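Local coordinates for protein UDP-glucose 4-epimerase (Brucella ovis, PDB 4WOK) that probably interconverts UDP-glucose and UDP-galactose as an NAD-dependent epimerase of the short-chain dehydrogenase type, with its NAD cofactor held on a Rossmann-type domain, at residues A[151-154]-A[155-159]; A[97-100]-A[101-105]; A[126-129]-A[130-133]; A[106-109]-A[110-114]. The protein carries 2 engineered substitutions. All blocks are in the same frame, centred on the assembly; numbering follows the deposited sequence.

Interaction 1. Residues A[151-154]-A[155-159]; sequences YGRT and KLIAE. With NAD (nicotinamide-adenine-dinucleotide), chain B.
Lys155 NZ is gripped by three acceptors: NAD O3D at 2.9 Å, NAD O2D at 3.0 Å in a weak bond, and the backbone carbonyl of Ser125. NAD O2D also bonds Tyr151 OH at 2.9 Å, lying at the edge of the Tyr151 ring and in its plane, so tyrosine and lysine share one hydroxyl of the nicotinamide ribose. Four residues apart, one turn of helix, the two side chains run to the cofactor together. Chi1 of Lys155 (-70°) sets CG over one ring face, 4.3 Å from the centroid in a CH-pi contact; the bend at chi2 and the extended rest of the chain carry CE to 3.6 Å from Tyr151 CE1 and NZ to the ribose. This is the YxxxK pair of short-chain dehydrogenases and sugar epimerases; in relatives the tyrosine is the catalytic acid-base and the lysine orients the ribose, roles probably kept here. Backbone bonds such as Lys155 N to Tyr151 O, 3.1 Å, fix the spacing. Helix 150-169 packs Tyr151, Arg153 and Ile157 on helix 96-116, while Lys155 and Ala158 rest on Phe124 of strand 121-125.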
# COMPACT_ATOMS: atom_id res chain seq x y z
N TYR A 151 6.54 2.45 -12.46
CA TYR A 151 5.67 2.02 -11.38
C TYR A 151 4.44 2.92 -11.29
O TYR A 151 3.31 2.42 -11.34
CB TYR A 151 6.40 2.01 -10.04
CG TYR A 151 5.48 1.79 -8.86
CD1 TYR A 151 4.85 0.56 -8.66
CD2 TYR A 151 5.23 2.81 -7.94
CE1 TYR A 151 4.00 0.36 -7.58
CE2 TYR A 151 4.38 2.61 -6.86
CZ TYR A 151 3.78 1.38 -6.68
OH TYR A 151 2.93 1.17 -5.62
N GLY A 152 4.65 4.23 -11.16
CA GLY A 152 3.56 5.18 -11.17
C GLY A 152 2.73 5.08 -12.44
O GLY A 152 1.51 5.13 -12.41
N ARG A 153 3.41 4.92 -13.57
CA ARG A 153 2.75 4.79 -14.87
C ARG A 153 1.78 3.62 -14.88
O ARG A 153 0.63 3.73 -15.32
CB ARG A 153 3.80 4.59 -15.96
CG ARG A 153 3.31 4.79 -17.38
CD ARG A 153 3.68 6.18 -17.89
NE ARG A 153 2.50 7.03 -17.97
CZ ARG A 153 2.53 8.36 -17.95
NH1 ARG A 153 1.38 9.03 -18.03
NH2 ARG A 153 3.69 9.01 -17.86
N THR A 154 2.23 2.47 -14.39
CA THR A 154 1.41 1.27 -14.49
C THR A 154 0.24 1.31 -13.50
O THR A 154 -0.83 0.77 -13.79
CB THR A 154 2.24 -0.02 -14.29
OG1 THR A 154 2.85 -0.01 -12.99
CG2 THR A 154 3.31 -0.14 -15.36
N LYS A 155 0.42 1.95 -12.35
CA LYS A 155 -0.71 2.14 -11.41
C LYS A 155 -1.78 3.05 -12.02
O LYS A 155 -2.97 2.82 -11.85
CB LYS A 155 -0.21 2.72 -10.07
CG LYS A 155 0.61 1.75 -9.24
CD LYS A 155 -0.26 0.57 -8.81
CE LYS A 155 0.48 -0.42 -7.90
NZ LYS A 155 -0.51 -1.46 -7.39
N LEU A 156 -1.35 4.10 -12.71
CA LEU A 156 -2.27 5.00 -13.39
C LEU A 156 -3.05 4.27 -14.50
O LEU A 156 -4.25 4.48 -14.67
CB LEU A 156 -1.51 6.18 -13.98
CG LEU A 156 -2.34 7.24 -14.71
CD1 LEU A 156 -3.39 7.81 -13.76
CD2 LEU A 156 -1.45 8.36 -15.24
N ILE A 157 -2.35 3.44 -15.26
CA ILE A 157 -2.99 2.67 -16.33
C ILE A 157 -4.06 1.77 -15.74
O ILE A 157 -5.17 1.69 -16.27
CB ILE A 157 -1.96 1.81 -17.11
CG1 ILE A 157 -1.01 2.71 -17.91
CG2 ILE A 157 -2.67 0.80 -18.02
CD1 ILE A 157 0.22 1.97 -18.43
N ALA A 158 -3.77 1.11 -14.62
CA ALA A 158 -4.78 0.29 -13.96
C ALA A 158 -5.99 1.13 -13.52
O ALA A 158 -7.13 0.67 -13.62
CB ALA A 158 -4.19 -0.44 -12.77
N GLU A 159 -5.76 2.34 -13.03
CA GLU A 159 -6.89 3.19 -12.65
C GLU A 159 -7.80 3.47 -13.86
O GLU A 159 -9.02 3.35 -13.78
CB GLU A 159 -6.41 4.51 -12.04
CG GLU A 159 -5.71 4.36 -10.69
CD GLU A 159 -5.55 5.68 -9.95
OE1 GLU A 159 -5.83 6.74 -10.55
OE2 GLU A 159 -5.15 5.66 -8.77
PA NAD B . 3.85 -7.06 -0.78
O1A NAD B . 4.78 -7.46 -1.91
O2A NAD B . 4.06 -7.43 0.66
O5B NAD B . 2.35 -7.85 -1.18
C5B NAD B . 2.26 -8.10 -2.56
C4B NAD B . 1.52 -9.46 -2.65
O4B NAD B . 1.10 -9.71 -4.00
C3B NAD B . 2.59 -10.49 -2.27
O3B NAD B . 2.01 -11.37 -1.34
C2B NAD B . 2.89 -11.18 -3.63
O2B NAD B . 3.23 -12.50 -3.44
C1B NAD B . 1.49 -11.05 -4.34
N9A NAD B . 1.61 -11.02 -5.81
C8A NAD B . 2.45 -10.22 -6.61
N7A NAD B . 2.27 -10.44 -7.92
C5A NAD B . 1.28 -11.43 -7.96
C6A NAD B . 0.66 -12.09 -9.05
N6A NAD B . 1.02 -11.80 -10.34
N1A NAD B . -0.30 -13.02 -8.81
C2A NAD B . -0.62 -13.28 -7.50
N3A NAD B . -0.10 -12.73 -6.36
C4A NAD B . 0.85 -11.80 -6.65
O3 NAD B . 3.65 -5.51 -1.16
PN NAD B . 2.69 -4.64 -0.20
O1N NAD B . 1.75 -5.34 0.74
O2N NAD B . 3.52 -3.45 0.14
O5D NAD B . 1.65 -3.71 -1.23
C5D NAD B . 0.83 -4.48 -1.96
C4D NAD B . -0.08 -3.50 -2.70
O4D NAD B . -0.01 -2.17 -2.03
C3D NAD B . 0.46 -3.28 -4.13
O3D NAD B . -0.66 -3.03 -4.92
C2D NAD B . 1.29 -2.01 -3.94
O2D NAD B . 1.42 -1.24 -5.07
C1D NAD B . 0.30 -1.25 -3.03
N1N NAD B . 1.04 -0.05 -2.39
C2N NAD B . 1.96 -0.32 -1.39
C3N NAD B . 2.65 0.77 -0.80
C7N NAD B . 3.66 0.48 0.29
O7N NAD B . 4.25 1.41 0.85
N7N NAD B . 3.90 -0.83 0.64
C4N NAD B . 2.39 2.07 -1.24
C5N NAD B . 1.46 2.30 -2.25
C6N NAD B . 0.78 1.23 -2.83

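Interaction 2. Residues A[97-100]-A[101-105]; sequences AKYY and RNNVG. With NAD (nicotinamide-adenine-dinucleotide), chain B.
Tyr99 and Asn103, one turn apart on helix 96-116, form the tight, buried part of this contact. Asn103 CG, anti to its carbonyl carbon (chi1 -61°), sets the amide alongside the Tyr99 ring, the planes 76° apart and ND2 3.6 Å from Tyr99 CD2. Asn103 N bonds Tyr99 O at 2.8 Å. The amide ND2 is also held by Ser86 O and Thr154 OG1, and Tyr99 OH by Glu91 and Tyr88, so both polar ends are satisfied within the protein. Here the helix widens: Tyr100 O accepts from Val104 N, which stands above the carbonyl plane, and from Gly105 N at 3.0 Å, the bond of a pi-type turn at 101-105. Asn102 faces the cofactor from this helix of the Rossmann-type domain and reads the adenine with both ends of its amide: OD1 accepts from NAD N6A at 2.9 Å, and ND2 donates to NAD N7A at 3.0 Å. This paired bonding holds the amide close to the purine edge and suits adenine's amino group and ring nitrogen. The exposed residues meet more loosely within this stretch. Tyr100 CD1 approaches Val104 CG2 only to 4.2 Å, though both side chains lean on Ile157 of helix 150-169. Arg101 is extended from CG to NE, and its CB is what comes near 97-100, at Ala97 O. Lys98, fully extended, is held by a salt bridge to Glu91.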
# COMPACT_ATOMS: atom_id res chain seq x y z
N ALA A 97 9.57 -3.94 -17.95
CA ALA A 97 8.84 -5.12 -18.43
C ALA A 97 8.07 -5.80 -17.32
O ALA A 97 6.89 -6.15 -17.47
CB ALA A 97 9.80 -6.10 -19.08
N LYS A 98 8.74 -5.96 -16.19
CA LYS A 98 8.14 -6.60 -15.03
C LYS A 98 6.90 -5.85 -14.57
O LYS A 98 5.89 -6.46 -14.20
CB LYS A 98 9.15 -6.68 -13.88
CG LYS A 98 8.57 -7.27 -12.60
CD LYS A 98 9.70 -7.54 -11.60
CE LYS A 98 9.18 -8.04 -10.26
NZ LYS A 98 10.31 -8.23 -9.29
N TYR A 99 6.97 -4.52 -14.59
CA TYR A 99 5.86 -3.73 -14.06
C TYR A 99 4.69 -3.67 -15.05
O TYR A 99 3.53 -3.82 -14.65
CB TYR A 99 6.37 -2.33 -13.65
CG TYR A 99 7.11 -2.45 -12.34
CD1 TYR A 99 8.37 -3.04 -12.29
CD2 TYR A 99 6.52 -2.07 -11.14
CE1 TYR A 99 9.03 -3.23 -11.10
CE2 TYR A 99 7.19 -2.24 -9.93
CZ TYR A 99 8.44 -2.82 -9.92
OH TYR A 99 9.11 -3.01 -8.73
N TYR A 100 4.95 -3.50 -16.34
CA TYR A 100 3.84 -3.55 -17.31
C TYR A 100 3.20 -4.94 -17.30
O TYR A 100 1.98 -5.05 -17.39
CB TYR A 100 4.30 -3.18 -18.73
CG TYR A 100 4.47 -1.70 -18.96
CD1 TYR A 100 3.39 -0.90 -19.32
CD2 TYR A 100 5.72 -1.08 -18.83
CE1 TYR A 100 3.52 0.45 -19.54
CE2 TYR A 100 5.86 0.29 -19.03
CZ TYR A 100 4.76 1.04 -19.38
OH TYR A 100 4.86 2.40 -19.60
N ARG A 101 3.99 -5.99 -17.16
CA ARG A 101 3.43 -7.34 -17.18
C ARG A 101 2.56 -7.61 -15.94
O ARG A 101 1.40 -8.00 -16.05
CB ARG A 101 4.53 -8.40 -17.27
CG ARG A 101 4.03 -9.83 -17.04
CD ARG A 101 5.16 -10.85 -17.17
NE ARG A 101 4.70 -12.22 -16.94
CZ ARG A 101 4.22 -13.01 -17.90
NH1 ARG A 101 4.13 -12.56 -19.14
NH2 ARG A 101 3.82 -14.24 -17.61
N ASN A 102 3.14 -7.42 -14.75
CA ASN A 102 2.44 -7.72 -13.50
C ASN A 102 1.30 -6.73 -13.24
O ASN A 102 0.18 -7.11 -12.90
CB ASN A 102 3.42 -7.71 -12.33
CG ASN A 102 3.16 -8.84 -11.32
OD1 ASN A 102 2.81 -9.97 -11.69
ND2 ASN A 102 3.35 -8.54 -10.03
N ASN A 103 1.59 -5.45 -13.40
CA ASN A 103 0.62 -4.43 -12.98
C ASN A 103 -0.45 -4.08 -14.01
O ASN A 103 -1.58 -3.76 -13.63
CB ASN A 103 1.36 -3.17 -12.60
CG ASN A 103 2.32 -3.39 -11.44
OD1 ASN A 103 2.49 -4.53 -10.98
ND2 ASN A 103 2.93 -2.31 -10.97
N VAL A 104 -0.12 -4.12 -15.29
CA VAL A 104 -1.12 -3.87 -16.32
C VAL A 104 -1.71 -5.19 -16.82
O VAL A 104 -2.91 -5.40 -16.72
CB VAL A 104 -0.54 -3.06 -17.51
CG1 VAL A 104 -1.62 -2.80 -18.58
CG2 VAL A 104 0.05 -1.74 -16.99
N GLY A 105 -0.88 -6.08 -17.34
CA GLY A 105 -1.35 -7.40 -17.73
C GLY A 105 -2.04 -8.16 -16.60
O GLY A 105 -3.12 -8.75 -16.79
PA NAD B . 3.85 -7.06 -0.78
O1A NAD B . 4.78 -7.46 -1.91
O2A NAD B . 4.06 -7.43 0.66
O5B NAD B . 2.35 -7.85 -1.18
C5B NAD B . 2.26 -8.10 -2.56
C4B NAD B . 1.52 -9.46 -2.65
O4B NAD B . 1.10 -9.71 -4.00
C3B NAD B . 2.59 -10.49 -2.27
O3B NAD B . 2.01 -11.37 -1.34
C2B NAD B . 2.89 -11.18 -3.63
O2B NAD B . 3.23 -12.50 -3.44
C1B NAD B . 1.49 -11.05 -4.34
N9A NAD B . 1.61 -11.02 -5.81
C8A NAD B . 2.45 -10.22 -6.61
N7A NAD B . 2.27 -10.44 -7.92
C5A NAD B . 1.28 -11.43 -7.96
C6A NAD B . 0.66 -12.09 -9.05
N6A NAD B . 1.02 -11.80 -10.34
N1A NAD B . -0.30 -13.02 -8.81
C2A NAD B . -0.62 -13.28 -7.50
N3A NAD B . -0.10 -12.73 -6.36
C4A NAD B . 0.85 -11.80 -6.65
O3 NAD B . 3.65 -5.51 -1.16
PN NAD B . 2.69 -4.64 -0.20
O1N NAD B . 1.75 -5.34 0.74
O2N NAD B . 3.52 -3.45 0.14
O5D NAD B . 1.65 -3.71 -1.23
C5D NAD B . 0.83 -4.48 -1.96
C4D NAD B . -0.08 -3.50 -2.70
O4D NAD B . -0.01 -2.17 -2.03
C3D NAD B . 0.46 -3.28 -4.13
O3D NAD B . -0.66 -3.03 -4.92
C2D NAD B . 1.29 -2.01 -3.94
O2D NAD B . 1.42 -1.24 -5.07
C1D NAD B . 0.30 -1.25 -3.03
N1N NAD B . 1.04 -0.05 -2.39
C2N NAD B . 1.96 -0.32 -1.39
C3N NAD B . 2.65 0.77 -0.80
C7N NAD B . 3.66 0.48 0.29
O7N NAD B . 4.25 1.41 0.85
N7N NAD B . 3.90 -0.83 0.64
C4N NAD B . 2.39 2.07 -1.24
C5N NAD B . 1.46 2.30 -2.25
C6N NAD B . 0.78 1.23 -2.83

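Interaction 3. Residues A[126-129]-A[130-133]; sequences SSCA and TYGV
Ser126 meets Thr130 through OG, 4.0 Å from the methyl CG2; the same hydroxyl is hydrogen-bonded to Glu159 of helix 150-169. Next, Ser127 starts the turn with both of its oxygens. Its OG accepts from Ala129 N at 2.9 Å, an ST turn, while its carbonyl O takes two bonds from Thr130: OG1 at 3.0 Å, almost in line with the C=O, and the longer one from N, which stands above the carbonyl plane. Thr130 OG1 sits between its own backbone N and carbonyl carbon, a placing (chi1 56°) that directs it back at Ser127 O; Gln145 NE2 is its second partner. The chain here leaves strand 121-125 of the Rossmann-type sheet and winds into a short 3-10 turn beside the cofactor, which touches Ser126. Cys128 follows, its SG in the plane of the Tyr131 ring and at the ring edge, 3.9 Å from CE2, a sulfur-aromatic contact. Cys128 O accepts from Tyr131 N at 3.2 Å and from a water that also donates to Gly132 O, bridging the two carbonyls. Ala129 O closes the turn with a weak bond from Gly132 N, whose residue has a positive phi of 69°.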
# COMPACT_ATOMS: atom_id res chain seq x y z
N SER A 126 -3.93 1.46 -5.11
CA SER A 126 -3.18 2.26 -6.05
C SER A 126 -2.06 2.96 -5.31
O SER A 126 -1.65 2.52 -4.25
CB SER A 126 -4.11 3.27 -6.75
OG SER A 126 -3.45 3.89 -7.84
N SER A 127 -1.57 4.07 -5.86
CA SER A 127 -0.42 4.78 -5.28
C SER A 127 -0.50 6.25 -5.58
O SER A 127 -0.98 6.64 -6.64
CB SER A 127 0.90 4.22 -5.82
OG SER A 127 1.99 5.01 -5.38
N CYS A 128 -0.01 7.07 -4.66
CA CYS A 128 0.10 8.50 -4.92
C CYS A 128 1.25 8.79 -5.87
O CYS A 128 1.45 9.94 -6.28
CB CYS A 128 0.27 9.28 -3.62
SG CYS A 128 -1.23 9.42 -2.63
N ALA A 129 2.00 7.76 -6.24
CA ALA A 129 3.02 7.90 -7.28
C ALA A 129 2.38 8.25 -8.63
O ALA A 129 3.07 8.73 -9.54
CB ALA A 129 3.84 6.62 -7.40
N THR A 130 1.08 8.04 -8.77
CA THR A 130 0.40 8.37 -10.02
C THR A 130 0.42 9.89 -10.29
O THR A 130 0.33 10.31 -11.44
CB THR A 130 -1.06 7.89 -10.02
OG1 THR A 130 -1.75 8.44 -8.89
CG2 THR A 130 -1.14 6.36 -9.98
N TYR A 131 0.54 10.69 -9.23
CA TYR A 131 0.51 12.15 -9.37
C TYR A 131 1.79 12.73 -9.97
O TYR A 131 1.75 13.76 -10.66
CB TYR A 131 0.27 12.82 -8.02
CG TYR A 131 -1.09 12.54 -7.43
CD1 TYR A 131 -2.25 12.91 -8.09
CD2 TYR A 131 -1.21 11.90 -6.20
CE1 TYR A 131 -3.50 12.66 -7.55
CE2 TYR A 131 -2.46 11.63 -5.66
CZ TYR A 131 -3.60 12.02 -6.34
OH TYR A 131 -4.84 11.76 -5.81
N GLY A 132 2.92 12.09 -9.70
CA GLY A 132 4.21 12.64 -10.06
C GLY A 132 4.49 13.87 -9.21
O GLY A 132 4.13 13.89 -8.03
N VAL A 133 5.13 14.88 -9.79
CA VAL A 133 5.38 16.13 -9.07
C VAL A 133 4.13 17.01 -9.09
O VAL A 133 3.63 17.36 -10.16
CB VAL A 133 6.57 16.90 -9.68
O HOH W 1 3.84 11.61 -6.47

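Interaction 4. Residues A[106-109]-A[110-114]; sequences GTQS and LLDAC
Chi1 of Thr107 (-65°) puts CG2 opposite the backbone N, and chi1 of Leu111 (-64°) puts its CG opposite the carbonyl carbon; the methyl and the leucine branch then lie side by side, CG2 being 4.1 Å from Leu111 CG and CD1 alike. Leu111 CG also rests 3.3 Å from Thr107 O, the carbonyl that accepts Leu111 N at 2.8 Å. The threonine hydroxyl turns the other way, to Asn103 O one turn earlier and to His82 of strand 79-82. A second pair, Gln108 and Asp112, crosses at a slant on the partly exposed side, with amide and carboxylate planes 63° apart. Here contact is made by the glutamine stem: its CG lies 3.6 Å from Asp112 OD2. The polar ends go instead to helix 150-169, where Tyr165 OH is bonded to both Gln108 NE2 and Asp112 OD1, and Asp112 OD1 also forms a salt bridge with Arg115. Helix 96-116 comes after strand 79-82 and the short helix 89-94 in the Rossmann-type domain and packs between helices 65-75 and 150-169. Regular i to i+4 bonds, such as Asp112 N to Gln108 O at 2.8 Å, carry it through this stretch. Leu110, in the conformer given, touches Val80, His82 and Met72, whereas Leu111 fits against Met161, Leu162 and Tyr165; Ser109 OG is bonded to Ile62 O.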
# COMPACT_ATOMS: atom_id res chain seq x y z
N GLY A 106 -1.43 -8.17 -15.41
CA GLY A 106 -2.01 -8.87 -14.27
C GLY A 106 -3.36 -8.27 -13.86
O GLY A 106 -4.32 -8.99 -13.57
N THR A 107 -3.44 -6.95 -13.80
CA THR A 107 -4.71 -6.33 -13.45
C THR A 107 -5.77 -6.61 -14.51
O THR A 107 -6.92 -6.87 -14.18
CB THR A 107 -4.54 -4.81 -13.23
OG1 THR A 107 -3.68 -4.61 -12.10
CG2 THR A 107 -5.90 -4.13 -12.96
N GLN A 108 -5.40 -6.58 -15.79
CA GLN A 108 -6.41 -6.85 -16.81
C GLN A 108 -6.95 -8.27 -16.65
O GLN A 108 -8.15 -8.50 -16.79
CB GLN A 108 -5.89 -6.67 -18.24
CG GLN A 108 -7.05 -6.97 -19.23
CD GLN A 108 -6.69 -6.79 -20.69
OE1 GLN A 108 -5.55 -6.49 -21.03
NE2 GLN A 108 -7.68 -6.97 -21.56
N SER A 109 -6.07 -9.20 -16.35
CA SER A 109 -6.49 -10.57 -16.14
C SER A 109 -7.48 -10.63 -14.97
O SER A 109 -8.51 -11.31 -15.04
CB SER A 109 -5.27 -11.46 -15.89
OG SER A 109 -5.63 -12.81 -15.74
N LEU A 110 -7.19 -9.92 -13.89
CA LEU A 110 -8.09 -9.91 -12.74
C LEU A 110 -9.43 -9.29 -13.10
O LEU A 110 -10.48 -9.80 -12.71
CB LEU A 110 -7.46 -9.16 -11.56
CG LEU A 110 -8.40 -8.94 -10.37
CD1 LEU A 110 -8.68 -10.24 -9.63
CD2 LEU A 110 -7.82 -7.90 -9.43
N LEU A 111 -9.41 -8.18 -13.85
CA LEU A 111 -10.67 -7.52 -14.18
C LEU A 111 -11.47 -8.37 -15.16
O LEU A 111 -12.71 -8.39 -15.09
CB LEU A 111 -10.41 -6.13 -14.76
CG LEU A 111 -9.75 -5.14 -13.78
CD1 LEU A 111 -9.68 -3.80 -14.45
CD2 LEU A 111 -10.53 -5.02 -12.44
N ASP A 112 -10.79 -9.07 -16.06
CA ASP A 112 -11.54 -9.99 -16.94
C ASP A 112 -12.19 -11.11 -16.11
O ASP A 112 -13.34 -11.45 -16.33
CB ASP A 112 -10.64 -10.58 -18.02
CG ASP A 112 -10.33 -9.59 -19.13
OD1 ASP A 112 -11.10 -8.65 -19.33
OD2 ASP A 112 -9.30 -9.76 -19.83
N ALA A 113 -11.45 -11.68 -15.16
CA ALA A 113 -12.00 -12.72 -14.30
C ALA A 113 -13.24 -12.22 -13.56
O ALA A 113 -14.24 -12.93 -13.43
CB ALA A 113 -10.96 -13.19 -13.32
N CYS A 114 -13.16 -10.99 -13.06
CA CYS A 114 -14.31 -10.37 -12.41
C CYS A 114 -15.53 -10.27 -13.32
O CYS A 114 -16.62 -10.75 -12.97
CB CYS A 114 -13.95 -8.98 -11.89
SG CYS A 114 -12.88 -8.98 -10.43

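Along the chain the order is interaction 2, then 4, 3 and 1. Interactions 2 and 4 are successive parts of helix 96-116, centres about 13 Å apart and joined by a probable backbone bond from Gly106 to Arg101. Interaction 3 comes after strand 121-125, and interaction 1 opens helix 150-169. Interaction 1 is the hub: its centre is about 10 Å from interaction 2, linked by Thr154 and Asn103, and about 8 Å from interaction 3, linked by Glu159 and Ser126. Interactions 3 and 4 do not touch, with centres about 22 Å apart. Interactions 1 and 2 bind the nicotinamide ribose and the adenine of one NAD respectively, so two neighbouring helices bond two separate parts of the cofactor.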